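Local atomic coordinates of cycloalternan-forming enzyme (Listeria monocytogenes serovar 1/2a, PDB entry 5F7U), a protein that belongs to glycoside hydrolase family 31 and combines a TIM barrel with several beta domains, among them a carbohydrate-binding module of family 6. Residues L736-M741 against I751-Q756; D745-P750 against G766-I771; I783-Y786 against L792-F795. The protein carries 1 engineered substitution. One frame throughout, in Å; residues are numbered along the deposited sequence.

Contact 1 (L736-M741 against I751-Q756)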
ATOM      1  N   LEU A 736      -0.675   7.084  13.553  1.00 14.62           N
ATOM      2  CA  LEU A 736      -1.740   7.692  12.759  1.00 14.07           C
ATOM      3  C   LEU A 736      -2.172   6.798  11.607  1.00 13.46           C
ATOM      4  O   LEU A 736      -1.337   6.360  10.809  1.00 13.39           O
ATOM      5  CB  LEU A 736      -1.289   9.049  12.218  1.00 13.75           C
ATOM      6  CG  LEU A 736      -0.910  10.090  13.281  1.00 14.26           C
ATOM      7  CD1 LEU A 736      -0.401  11.327  12.534  1.00 14.03           C
ATOM      8  CD2 LEU A 736      -2.074  10.457  14.192  1.00 14.30           C
ATOM      9  N   ASP A 737      -3.476   6.535  11.543  1.00 13.16           N
ATOM     10  CA  ASP A 737      -4.010   5.664  10.496  1.00 13.02           C
ATOM     11  C   ASP A 737      -5.214   6.259   9.783  1.00 12.61           C
ATOM     12  O   ASP A 737      -5.908   5.550   9.048  1.00 12.49           O
ATOM     13  CB  ASP A 737      -4.321   4.270  11.078  1.00 13.83           C
ATOM     14  CG  ASP A 737      -5.296   4.315  12.233  1.00 14.90           C
ATOM     15  OD1 ASP A 737      -5.858   5.402  12.553  1.00 14.71           O
ATOM     16  OD2 ASP A 737      -5.451   3.258  12.882  1.00 15.96           O
ATOM     17  N   GLU A 738      -5.468   7.559   9.996  1.00 12.40           N
ATOM     18  CA  GLU A 738      -6.589   8.243   9.362  1.00 12.45           C
ATOM     19  C   GLU A 738      -6.144   9.491   8.605  1.00 12.27           C
ATOM     20  O   GLU A 738      -6.941  10.397   8.316  1.00 12.52           O
ATOM     21  CB  GLU A 738      -7.708   8.554  10.375  1.00 13.01           C
ATOM     22  CG  GLU A 738      -8.177   7.334  11.160  1.00 13.87           C
ATOM     23  CD  GLU A 738      -9.389   7.586  12.057  1.00 14.83           C
ATOM     24  OE1 GLU A 738      -9.899   8.727  12.122  1.00 15.14           O
ATOM     25  OE2 GLU A 738      -9.869   6.598  12.674  1.00 15.71           O
ATOM     26  N   GLN A 739      -4.862   9.515   8.259  1.00 11.83           N
ATOM     27  CA  GLN A 739      -4.306  10.523   7.352  1.00 11.82           C
ATOM     28  C   GLN A 739      -3.058   9.922   6.735  1.00 11.53           C
ATOM     29  O   GLN A 739      -2.544   8.906   7.228  1.00 11.89           O
ATOM     30  CB  GLN A 739      -3.957  11.819   8.088  1.00 12.04           C
ATOM     31  CG  GLN A 739      -2.827  11.677   9.116  1.00 12.25           C
ATOM     32  CD  GLN A 739      -2.583  12.982   9.852  1.00 12.82           C
ATOM     33  OE1 GLN A 739      -3.382  13.390  10.681  1.00 13.35           O
ATOM     34  NE2 GLN A 739      -1.469  13.633   9.548  1.00 12.65           N
ATOM     35  N   TYR A 740      -2.546  10.562   5.690  1.00 11.47           N
ATOM     36  CA  TYR A 740      -1.359  10.042   5.017  1.00 11.39           C
ATOM     37  C   TYR A 740      -0.772  11.065   4.085  1.00 11.40           C
ATOM     38  O   TYR A 740      -1.405  12.095   3.784  1.00 11.53           O
ATOM     39  CB  TYR A 740      -1.715   8.777   4.214  1.00 11.34           C
ATOM     40  CG  TYR A 740      -2.879   8.917   3.266  1.00 11.69           C
ATOM     41  CD1 TYR A 740      -2.706   9.408   1.953  1.00 11.86           C
ATOM     42  CD2 TYR A 740      -4.176   8.532   3.668  1.00 11.91           C
ATOM     43  CE1 TYR A 740      -3.796   9.509   1.072  1.00 12.33           C
ATOM     44  CE2 TYR A 740      -5.264   8.630   2.791  1.00 12.17           C
ATOM     45  CZ  TYR A 740      -5.063   9.115   1.502  1.00 12.35           C
ATOM     46  OH  TYR A 740      -6.146   9.198   0.632  1.00 12.73           O
ATOM     47  N   MET A 741       0.442  10.793   3.618  1.00 11.74           N
ATOM     48  CA  MET A 741       1.050  11.623   2.578  1.00 12.22           C
ATOM     49  C   MET A 741       0.723  11.008   1.230  1.00 12.28           C
ATOM     50  O   MET A 741       0.689   9.774   1.090  1.00 12.31           O
ATOM     51  CB  MET A 741       2.572  11.703   2.733  1.00 12.90           C
ATOM     52  CG  MET A 741       3.057  12.382   4.015  1.00 13.36           C
ATOM     53  SD  MET A 741       2.496  14.087   4.203  1.00 14.90           S
ATOM     54  CE  MET A 741       3.251  14.910   2.799  1.00 14.74           C
ATOM     55  N   ILE A 751     -12.085  11.489   6.196  1.00 13.47           N
ATOM     56  CA  ILE A 751     -12.957  11.311   7.353  1.00 13.55           C
ATOM     57  C   ILE A 751     -13.470   9.880   7.263  1.00 13.77           C
ATOM     58  O   ILE A 751     -14.270   9.550   6.362  1.00 14.02           O
ATOM     59  CB  ILE A 751     -14.125  12.335   7.375  1.00 13.85           C
ATOM     60  CG1 ILE A 751     -13.652  13.738   7.778  1.00 14.29           C
ATOM     61  CG2 ILE A 751     -15.152  11.938   8.438  1.00 14.09           C
ATOM     62  CD1 ILE A 751     -12.861  14.510   6.744  1.00 14.59           C
ATOM     63  N   VAL A 752     -13.000   9.028   8.178  1.00 13.65           N
ATOM     64  CA  VAL A 752     -13.331   7.591   8.115  1.00 13.67           C
ATOM     65  C   VAL A 752     -14.187   7.161   9.304  1.00 14.36           C
ATOM     66  O   VAL A 752     -14.323   5.962   9.588  1.00 14.31           O
ATOM     67  CB  VAL A 752     -12.070   6.699   8.013  1.00 13.46           C
ATOM     68  CG1 VAL A 752     -11.275   7.056   6.755  1.00 13.24           C
ATOM     69  CG2 VAL A 752     -11.205   6.861   9.258  1.00 13.61           C
ATOM     70  N   GLN A 753     -14.773   8.144   9.979  1.00 15.23           N
ATOM     71  CA  GLN A 753     -15.685   7.881  11.101  1.00 16.28           C
ATOM     72  C   GLN A 753     -17.073   8.375  10.770  1.00 16.63           C
ATOM     73  O   GLN A 753     -17.247   9.494  10.302  1.00 16.51           O
ATOM     74  CB  GLN A 753     -15.198   8.575  12.368  1.00 16.90           C
ATOM     75  CG  GLN A 753     -13.827   8.101  12.835  1.00 17.68           C
ATOM     76  CD  GLN A 753     -13.314   8.902  14.008  1.00 18.94           C
ATOM     77  OE1 GLN A 753     -14.093   9.319  14.873  1.00 20.81           O
ATOM     78  NE2 GLN A 753     -12.002   9.141  14.050  1.00 18.94           N
ATOM     79  N   GLU A 754     -18.046   7.499  10.995  1.00 17.24           N
ATOM     80  CA  GLU A 754     -19.455   7.798  10.768  1.00 18.71           C
ATOM     81  C   GLU A 754     -19.913   8.979  11.633  1.00 18.65           C
ATOM     82  O   GLU A 754     -19.623   9.033  12.834  1.00 18.10           O
ATOM     83  CB  GLU A 754     -20.272   6.556  11.077  1.00 20.66           C
ATOM     84  CG  GLU A 754     -21.719   6.581  10.582  1.00 24.31           C
ATOM     85  CD  GLU A 754     -22.483   5.310  10.952  1.00 27.10           C
ATOM     86  OE1 GLU A 754     -21.864   4.255  11.200  1.00 29.20           O
ATOM     87  OE2 GLU A 754     -23.723   5.350  11.031  1.00 31.04           O
ATOM     88  N   GLY A 755     -20.612   9.925  11.006  1.00 18.35           N
ATOM     89  CA  GLY A 755     -21.125  11.124  11.681  1.00 18.88           C
ATOM     90  C   GLY A 755     -20.117  12.228  11.975  1.00 18.22           C
ATOM     91  O   GLY A 755     -20.482  13.262  12.521  1.00 18.61           O
ATOM     92  N   GLN A 756     -18.843  12.020  11.627  1.00 17.36           N
ATOM     93  CA  GLN A 756     -17.809  12.984  11.974  1.00 17.12           C
ATOM     94  C   GLN A 756     -17.799  14.169  11.005  1.00 17.25           C
ATOM     95  O   GLN A 756     -17.881  13.977   9.788  1.00 16.92           O
ATOM     96  CB  GLN A 756     -16.444  12.297  11.959  1.00 16.63           C
ATOM     97  CG  GLN A 756     -15.277  13.236  12.241  1.00 16.93           C
ATOM     98  CD  GLN A 756     -13.939  12.514  12.270  1.00 16.76           C
ATOM     99  OE1 GLN A 756     -13.752  11.487  11.619  1.00 17.28           O
ATOM    100  NE2 GLN A 756     -12.999  13.060  13.019  1.00 17.49           N
TER
HETATM  101  O   HOH W   1     -11.626  10.266  10.445  1.00 13.39           O
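E738 meets Q753 through the one direct hydrogen bond between the two segments: Q753 NE2 donates to E738 OE1 at 2.9 Å, with an N-H...O angle of 158°. The acceptor uses its syn lone pair and lies in the plane of the Q753 amide, although carboxylate and amide are turned 72° against each other. A water adds an indirect polar link. It donates to the same E738 OE1 and, at 2.7 Å, to Q756 OE1, and it accepts from the backbone N of V752. E738 OE1 thus receives two donors, Q753 NE2 and the water. Q753 and Q756 are the first and last residues of a type II beta turn, in the loop between strands 746-748 and 758-763 of the family 31 C-terminal domain. Van der Waals packing lies beside this polar network. With CG set next to the backbone N (chi1 -53°) and the chain extended beyond it, E738 runs obliquely past V752, whose CG2 methyl touches the aliphatic E738 CG at 3.6 Å and the carboxylate carbon E738 CD at 3.4 Å. V752 also packs on F610 of helix 607-622, while the backbone O of E738 accepts a hydrogen bond from K759 NZ.

Contact 2 (D745-P750 against G766-I771). With GLC (alpha-D-glucopyranose), chain B.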
ATOM      1  N   ASP A 745       4.202  15.747  -1.546  1.00 17.72           N
ATOM      2  CA  ASP A 745       3.817  17.069  -1.038  1.00 18.43           C
ATOM      3  C   ASP A 745       2.468  17.227  -0.371  1.00 17.24           C
ATOM      4  O   ASP A 745       2.249  18.252   0.282  1.00 17.73           O
ATOM      5  CB  ASP A 745       3.872  18.084  -2.164  1.00 20.10           C
ATOM      6  CG  ASP A 745       5.214  18.134  -2.803  1.00 22.20           C
ATOM      7  OD1 ASP A 745       6.189  18.395  -2.084  1.00 22.13           O
ATOM      8  OD2 ASP A 745       5.276  17.891  -4.030  1.00 24.89           O
ATOM      9  N   LEU A 746       1.566  16.259  -0.545  1.00 15.33           N
ATOM     10  CA  LEU A 746       0.182  16.456  -0.105  1.00 14.21           C
ATOM     11  C   LEU A 746      -0.083  15.633   1.117  1.00 13.86           C
ATOM     12  O   LEU A 746       0.236  14.442   1.142  1.00 13.67           O
ATOM     13  CB  LEU A 746      -0.833  16.101  -1.194  1.00 13.90           C
ATOM     14  CG  LEU A 746      -0.793  16.931  -2.489  1.00 14.03           C
ATOM     15  CD1 LEU A 746      -1.817  16.372  -3.484  1.00 13.93           C
ATOM     16  CD2 LEU A 746      -1.022  18.416  -2.200  1.00 14.16           C
ATOM     17  N   LEU A 747      -0.620  16.298   2.141  1.00 13.32           N
ATOM     18  CA  LEU A 747      -1.086  15.599   3.329  1.00 12.94           C
ATOM     19  C   LEU A 747      -2.600  15.472   3.206  1.00 12.61           C
ATOM     20  O   LEU A 747      -3.329  16.491   3.119  1.00 13.09           O
ATOM     21  CB  LEU A 747      -0.662  16.339   4.604  1.00 12.72           C
ATOM     22  CG  LEU A 747      -0.840  15.638   5.973  1.00 12.79           C
ATOM     23  CD1 LEU A 747      -0.053  16.414   7.021  1.00 12.99           C
ATOM     24  CD2 LEU A 747      -2.299  15.501   6.420  1.00 13.16           C
ATOM     25  N   VAL A 748      -3.086  14.227   3.186  1.00 12.04           N
ATOM     26  CA  VAL A 748      -4.523  13.979   2.988  1.00 11.90           C
ATOM     27  C   VAL A 748      -5.106  13.409   4.276  1.00 11.93           C
ATOM     28  O   VAL A 748      -4.561  12.462   4.828  1.00 11.73           O
ATOM     29  CB  VAL A 748      -4.774  12.959   1.836  1.00 11.80           C
ATOM     30  CG1 VAL A 748      -6.260  12.672   1.661  1.00 11.86           C
ATOM     31  CG2 VAL A 748      -4.173  13.462   0.534  1.00 11.84           C
ATOM     32  N   ALA A 749      -6.261  13.932   4.705  1.00 12.45           N
ATOM     33  CA  ALA A 749      -6.883  13.479   5.938  1.00 13.09           C
ATOM     34  C   ALA A 749      -8.343  13.072   5.732  1.00 13.39           C
ATOM     35  O   ALA A 749      -9.248  13.860   5.972  1.00 13.89           O
ATOM     36  CB  ALA A 749      -6.730  14.558   7.015  1.00 13.17           C
ATOM     37  N   PRO A 750      -8.583  11.819   5.272  1.00 13.61           N
ATOM     38  CA  PRO A 750      -9.978  11.475   5.000  1.00 13.60           C
ATOM     39  C   PRO A 750     -10.774  11.312   6.293  1.00 13.64           C
ATOM     40  O   PRO A 750     -10.191  11.087   7.359  1.00 13.73           O
ATOM     41  CB  PRO A 750      -9.873  10.153   4.247  1.00 13.87           C
ATOM     42  CG  PRO A 750      -8.639   9.529   4.764  1.00 13.91           C
ATOM     43  CD  PRO A 750      -7.674  10.687   4.991  1.00 13.49           C
ATOM     44  N   GLY A 766       6.718  22.493  10.089  1.00 22.34           N
ATOM     45  CA  GLY A 766       6.782  23.129   8.760  1.00 21.88           C
ATOM     46  C   GLY A 766       5.436  23.751   8.449  1.00 22.20           C
ATOM     47  O   GLY A 766       4.526  23.618   9.230  1.00 25.82           O
ATOM     48  N   GLU A 767       5.264  24.369   7.293  1.00 20.85           N
ATOM     49  CA  GLU A 767       4.019  25.077   7.000  1.00 19.31           C
ATOM     50  C   GLU A 767       3.181  24.277   6.010  1.00 18.12           C
ATOM     51  O   GLU A 767       3.725  23.762   5.047  1.00 18.06           O
ATOM     52  CB  GLU A 767       4.352  26.454   6.416  1.00 20.23           C
ATOM     53  CG  GLU A 767       3.135  27.335   6.201  1.00 20.67           C
ATOM     54  CD  GLU A 767       3.513  28.730   5.772  1.00 22.01           C
ATOM     55  OE1 GLU A 767       4.026  29.494   6.612  1.00 22.46           O
ATOM     56  OE2 GLU A 767       3.273  29.085   4.605  1.00 22.24           O
ATOM     57  N   TRP A 768       1.871  24.183   6.256  1.00 16.78           N
ATOM     58  CA  TRP A 768       0.946  23.405   5.440  1.00 15.74           C
ATOM     59  C   TRP A 768      -0.149  24.325   4.940  1.00 15.86           C
ATOM     60  O   TRP A 768      -0.694  25.094   5.722  1.00 17.04           O
ATOM     61  CB  TRP A 768       0.325  22.276   6.274  1.00 15.17           C
ATOM     62  CG  TRP A 768       1.393  21.340   6.752  1.00 14.86           C
ATOM     63  CD1 TRP A 768       2.110  21.443   7.912  1.00 14.71           C
ATOM     64  CD2 TRP A 768       1.922  20.222   6.046  1.00 14.56           C
ATOM     65  NE1 TRP A 768       3.042  20.432   7.980  1.00 14.64           N
ATOM     66  CE2 TRP A 768       2.944  19.668   6.851  1.00 14.68           C
ATOM     67  CE3 TRP A 768       1.610  19.602   4.814  1.00 14.40           C
ATOM     68  CZ2 TRP A 768       3.671  18.526   6.467  1.00 14.49           C
ATOM     69  CZ3 TRP A 768       2.323  18.470   4.436  1.00 14.11           C
ATOM     70  CH2 TRP A 768       3.344  17.942   5.258  1.00 14.44           C
ATOM     71  N   VAL A 769      -0.457  24.266   3.648  1.00 15.18           N
ATOM     72  CA  VAL A 769      -1.445  25.176   3.088  1.00 14.75           C
ATOM     73  C   VAL A 769      -2.582  24.349   2.510  1.00 14.43           C
ATOM     74  O   VAL A 769      -2.351  23.425   1.740  1.00 14.17           O
ATOM     75  CB  VAL A 769      -0.820  26.110   2.011  1.00 15.17           C
ATOM     76  CG1 VAL A 769      -1.897  26.987   1.390  1.00 15.32           C
ATOM     77  CG2 VAL A 769       0.284  26.968   2.621  1.00 15.65           C
ATOM     78  N   ASP A 770      -3.805  24.693   2.905  1.00 14.49           N
ATOM     79  CA  ASP A 770      -5.028  24.049   2.413  1.00 14.80           C
ATOM     80  C   ASP A 770      -5.102  24.244   0.901  1.00 15.04           C
ATOM     81  O   ASP A 770      -5.141  25.377   0.423  1.00 15.28           O
ATOM     82  CB  ASP A 770      -6.202  24.729   3.136  1.00 15.29           C
ATOM     83  CG  ASP A 770      -7.551  24.124   2.815  1.00 15.79           C
ATOM     84  OD1 ASP A 770      -7.798  23.743   1.654  1.00 15.89           O
ATOM     85  OD2 ASP A 770      -8.379  24.089   3.751  1.00 15.71           O
ATOM     86  N   ILE A 771      -5.102  23.156   0.136  1.00 15.06           N
ATOM     87  CA  ILE A 771      -5.044  23.288  -1.336  1.00 15.49           C
ATOM     88  C   ILE A 771      -6.323  23.833  -1.978  1.00 15.54           C
ATOM     89  O   ILE A 771      -6.300  24.248  -3.140  1.00 15.72           O
ATOM     90  CB  ILE A 771      -4.585  21.992  -2.055  1.00 15.80           C
ATOM     91  CG1 ILE A 771      -5.652  20.887  -1.966  1.00 15.93           C
ATOM     92  CG2 ILE A 771      -3.246  21.525  -1.462  1.00 15.92           C
ATOM     93  CD1 ILE A 771      -5.432  19.721  -2.921  1.00 16.21           C
TER
HETATM   94  C1  GLC B   3     -12.095  25.278   5.872  1.00 18.17           C
HETATM   95  C2  GLC B   3     -12.197  24.357   7.090  1.00 17.94           C
HETATM   96  C3  GLC B   3     -11.469  25.004   8.276  1.00 17.96           C
HETATM   97  C4  GLC B   3     -10.031  25.391   7.890  1.00 17.98           C
HETATM   98  C5  GLC B   3     -10.065  26.330   6.674  1.00 18.08           C
HETATM   99  C6  GLC B   3      -8.703  26.781   6.156  1.00 17.34           C
HETATM  100  O2  GLC B   3     -13.579  24.151   7.410  1.00 18.01           O
HETATM  101  O3  GLC B   3     -11.504  24.141   9.419  1.00 18.38           O
HETATM  102  O4  GLC B   3      -9.358  26.025   8.979  1.00 18.43           O
HETATM  103  O5  GLC B   3     -10.725  25.631   5.607  1.00 17.82           O
HETATM  104  O6  GLC B   3      -7.911  25.630   5.839  1.00 17.89           O
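L747 and W768 are brought together by two different first torsions. In L747, chi1 of -169° turns CG opposite the backbone N and beside the carbonyl carbon, whereas in W768, chi1 of -62° lays CG beside the backbone N. The result is a leucine that crosses the indole at about a right angle and lowers a methyl onto its benzene half. L747 CD1 sits 4.0 Å from the centroid of the six-membered ring of W768, only 8° from the ring normal, which makes this a CH-pi contact over one face. Closer to the backbone, L747 CB touches W768 CZ3 at 3.7 Å, so CB and CD1 both rest on the indole, which probably limits its tilt. On the pyrrole side of the indole, W768 NE1 is hydrogen-bonded to the backbone O of P764.

A second apolar pair forms between L746 and I771, whose side chains also cross at roughly a right angle; L746 CD2 meets I771 CG2 at 3.9 Å. Because L746 and L747 point to opposite sides of their strand, the two pairs line opposite faces of the sheet.

D770, next to I771, turns its carboxylate to the glucose of chain B, whose O6 donates to D770 OD2 at 2.6 Å. That oxygen is also hydrogen-bonded to Y785 OH, and D770 OD1 accepts from the backbone N of W772, so both carboxylate oxygens are engaged.

The CA atoms of L747 and W768 stand 8.3 Å apart. Strand 794-797 lies between their strands, making 746-748 and 767-770 next-but-one strands of the six-stranded antiparallel sheet of the family 31 C-terminal domain, with a glycan pocket beside the end of strand 767-770.

Contact 3 (I783-Y786 against L792-F795). With GLC (alpha-D-glucopyranose), chain B; GLC (alpha-D-glucopyranose), chain C.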
ATOM      1  N   ILE A 783      -4.513  19.963  14.436  1.00 15.61           N
ATOM      2  CA  ILE A 783      -5.539  20.979  14.200  1.00 16.26           C
ATOM      3  C   ILE A 783      -6.914  20.314  14.120  1.00 16.64           C
ATOM      4  O   ILE A 783      -7.005  19.096  13.924  1.00 16.08           O
ATOM      5  CB  ILE A 783      -5.254  21.842  12.939  1.00 16.32           C
ATOM      6  CG1 ILE A 783      -5.320  21.005  11.640  1.00 15.85           C
ATOM      7  CG2 ILE A 783      -3.920  22.587  13.096  1.00 16.80           C
ATOM      8  CD1 ILE A 783      -5.449  21.852  10.384  1.00 16.30           C
ATOM      9  N   SER A 784      -7.965  21.118  14.299  1.00 17.35           N
ATOM     10  CA  SER A 784      -9.340  20.665  14.065  1.00 17.91           C
ATOM     11  C   SER A 784      -9.843  21.317  12.785  1.00 17.63           C
ATOM     12  O   SER A 784      -9.892  22.542  12.684  1.00 17.95           O
ATOM     13  CB  SER A 784     -10.227  21.015  15.256  1.00 19.68           C
ATOM     14  OG  SER A 784     -11.526  20.474  15.086  1.00 22.30           O
ATOM     15  N   TYR A 785     -10.183  20.498  11.800  1.00 16.54           N
ATOM     16  CA  TYR A 785     -10.654  20.982  10.504  1.00 16.46           C
ATOM     17  C   TYR A 785     -12.131  20.646  10.356  1.00 16.38           C
ATOM     18  O   TYR A 785     -12.525  19.468  10.473  1.00 16.08           O
ATOM     19  CB  TYR A 785      -9.841  20.309   9.384  1.00 15.94           C
ATOM     20  CG  TYR A 785      -9.966  20.893   7.981  1.00 15.86           C
ATOM     21  CD1 TYR A 785     -11.047  20.570   7.167  1.00 16.10           C
ATOM     22  CD2 TYR A 785      -8.946  21.698   7.440  1.00 16.20           C
ATOM     23  CE1 TYR A 785     -11.143  21.058   5.862  1.00 16.60           C
ATOM     24  CE2 TYR A 785      -9.025  22.186   6.145  1.00 16.08           C
ATOM     25  CZ  TYR A 785     -10.128  21.867   5.365  1.00 16.59           C
ATOM     26  OH  TYR A 785     -10.217  22.338   4.077  1.00 17.22           O
ATOM     27  N   TYR A 786     -12.964  21.670  10.114  1.00 16.70           N
ATOM     28  CA  TYR A 786     -14.376  21.404   9.871  1.00 17.40           C
ATOM     29  C   TYR A 786     -14.540  20.885   8.444  1.00 17.02           C
ATOM     30  O   TYR A 786     -14.238  21.589   7.468  1.00 16.65           O
ATOM     31  CB  TYR A 786     -15.268  22.643  10.098  1.00 18.91           C
ATOM     32  CG  TYR A 786     -16.712  22.363   9.710  1.00 20.78           C
ATOM     33  CD1 TYR A 786     -17.515  21.525  10.495  1.00 21.81           C
ATOM     34  CD2 TYR A 786     -17.261  22.904   8.539  1.00 21.95           C
ATOM     35  CE1 TYR A 786     -18.836  21.239  10.131  1.00 23.75           C
ATOM     36  CE2 TYR A 786     -18.575  22.627   8.166  1.00 23.79           C
ATOM     37  CZ  TYR A 786     -19.354  21.803   8.963  1.00 24.30           C
ATOM     38  OH  TYR A 786     -20.653  21.560   8.601  1.00 26.62           O
ATOM     39  N   LEU A 792     -12.914  17.397   1.988  1.00 14.80           N
ATOM     40  CA  LEU A 792     -11.753  16.568   2.342  1.00 14.18           C
ATOM     41  C   LEU A 792     -10.570  17.477   2.676  1.00 13.83           C
ATOM     42  O   LEU A 792     -10.112  18.190   1.795  1.00 14.07           O
ATOM     43  CB  LEU A 792     -11.375  15.676   1.136  1.00 14.18           C
ATOM     44  CG  LEU A 792     -10.135  14.779   1.250  1.00 14.12           C
ATOM     45  CD1 LEU A 792     -10.418  13.596   2.162  1.00 14.20           C
ATOM     46  CD2 LEU A 792      -9.750  14.259  -0.117  1.00 14.44           C
ATOM     47  N   PRO A 793     -10.035  17.425   3.914  1.00 13.63           N
ATOM     48  CA  PRO A 793      -8.838  18.245   4.220  1.00 13.35           C
ATOM     49  C   PRO A 793      -7.626  17.731   3.441  1.00 13.16           C
ATOM     50  O   PRO A 793      -7.267  16.565   3.577  1.00 12.64           O
ATOM     51  CB  PRO A 793      -8.613  18.020   5.726  1.00 13.31           C
ATOM     52  CG  PRO A 793      -9.895  17.422   6.233  1.00 13.56           C
ATOM     53  CD  PRO A 793     -10.504  16.666   5.087  1.00 13.36           C
ATOM     54  N   VAL A 794      -7.032  18.581   2.604  1.00 13.03           N
ATOM     55  CA  VAL A 794      -5.787  18.239   1.886  1.00 13.03           C
ATOM     56  C   VAL A 794      -4.877  19.461   1.936  1.00 13.34           C
ATOM     57  O   VAL A 794      -5.327  20.563   1.633  1.00 13.75           O
ATOM     58  CB  VAL A 794      -6.007  17.826   0.408  1.00 13.17           C
ATOM     59  CG1 VAL A 794      -4.678  17.408  -0.221  1.00 13.51           C
ATOM     60  CG2 VAL A 794      -6.985  16.646   0.283  1.00 13.16           C
ATOM     61  N   PHE A 795      -3.612  19.251   2.307  1.00 13.43           N
ATOM     62  CA  PHE A 795      -2.656  20.346   2.500  1.00 13.59           C
ATOM     63  C   PHE A 795      -1.364  20.112   1.737  1.00 13.94           C
ATOM     64  O   PHE A 795      -0.875  18.974   1.658  1.00 13.36           O
ATOM     65  CB  PHE A 795      -2.300  20.503   3.978  1.00 13.74           C
ATOM     66  CG  PHE A 795      -3.488  20.472   4.899  1.00 13.83           C
ATOM     67  CD1 PHE A 795      -4.037  19.251   5.304  1.00 13.48           C
ATOM     68  CD2 PHE A 795      -4.064  21.671   5.369  1.00 14.46           C
ATOM     69  CE1 PHE A 795      -5.142  19.214   6.147  1.00 13.94           C
ATOM     70  CE2 PHE A 795      -5.155  21.634   6.235  1.00 14.78           C
ATOM     71  CZ  PHE A 795      -5.695  20.403   6.621  1.00 14.53           C
TER
HETATM   72  C1  GLC B   3     -12.095  25.278   5.872  1.00 18.17           C
HETATM   73  C2  GLC B   3     -12.197  24.357   7.090  1.00 17.94           C
HETATM   74  C3  GLC B   3     -11.469  25.004   8.276  1.00 17.96           C
HETATM   75  C4  GLC B   3     -10.031  25.391   7.890  1.00 17.98           C
HETATM   76  C5  GLC B   3     -10.065  26.330   6.674  1.00 18.08           C
HETATM   77  C6  GLC B   3      -8.703  26.781   6.156  1.00 17.34           C
HETATM   78  O2  GLC B   3     -13.579  24.151   7.410  1.00 18.01           O
HETATM   79  O3  GLC B   3     -11.504  24.141   9.419  1.00 18.38           O
HETATM   80  O4  GLC B   3      -9.358  26.025   8.979  1.00 18.43           O
HETATM   81  O5  GLC B   3     -10.725  25.631   5.607  1.00 17.82           O
HETATM   82  O6  GLC B   3      -7.911  25.630   5.839  1.00 17.89           O
HETATM   83  C1  GLC C   1     -17.639  27.061   9.715  1.00 40.06           C
HETATM   84  C2  GLC C   1     -17.253  28.398   9.038  1.00 38.80           C
HETATM   85  C3  GLC C   1     -15.977  28.297   8.182  1.00 35.69           C
HETATM   86  C4  GLC C   1     -14.892  27.787   9.146  1.00 37.41           C
HETATM   87  C5  GLC C   1     -15.239  26.409   9.740  1.00 38.67           C
HETATM   88  C6  GLC C   1     -14.736  26.300  11.185  1.00 40.63           C
HETATM   89  O1  GLC C   1     -18.897  26.546   9.243  1.00 42.99           O
HETATM   90  O2  GLC C   1     -18.360  28.978   8.331  1.00 39.62           O
HETATM   91  O3  GLC C   1     -15.780  29.580   7.515  1.00 30.00           O
HETATM   92  O4  GLC C   1     -13.592  27.700   8.555  1.00 35.73           O
HETATM   93  O5  GLC C   1     -16.629  26.036   9.592  1.00 39.91           O
HETATM   94  O6  GLC C   1     -15.754  26.327  12.195  1.00 44.25           O
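Y785, a residue of a glycan pocket in the family 31 C-terminal domain, packs against P793 where the two-stranded sheet 758-763/781-786 meets the larger antiparallel sheet at strand 794-797. The Y785 ring is layered between protein and sugar. P793 CB lies 3.8 Å from the ring centroid over one face, and P793 CG comes within 3.5 Å of Y785 CD1; over the centre of the opposite face stands C2 of the chain B glucose, 3.6 Å above the plane. The tyrosine CG lies opposite the backbone N (chi1 -167°), which carries the ring out between the proline and the glucose.

F795 supports the ring from another direction. Its plane is turned 87° from that of Y785, and the edge of the phenylalanine approaches the tyrosine, with F795 CZ 3.6 Å from Y785 CD2. The same CZ receives the CD1 methyl of I783 at 4.0 Å, an apolar contact that extends the packing along strand 781-786.

The backbone of the next residue adds two hydrogen bonds to the same sugar, which D770, H777 and N773 also bind. Y786 N donates to O3 of the chain B glucose at 3.0 Å, with an angle of 155° at the hydrogen, and glucose O2 donates back to the Y786 carbonyl O at 2.6 Å. The Y786 side chain meets a second sugar, its CD2 lying 3.4 Å from O5 of the chain C glucose.

Following the chain from the N terminus, contact 1 opens at 736-741 and contact 2 at 745-750 before contact 1 closes at 751-756; contact 2 then closes at 766-771, so the two cross. Contact 3 follows in series, joining 783-786 to 792-795 over a five-residue loop. Strands 740-742 and 746-748 are adjacent in one antiparallel sheet, which links contact 1 to contact 2. The returning strand 794-797 of contact 3 inserts between 746-748 and 767-770, the two strands that contact 2 spans. I751 packs on P793, bringing contact 1 against contact 3, while contacts 2 and 3 share the glucose of chain B.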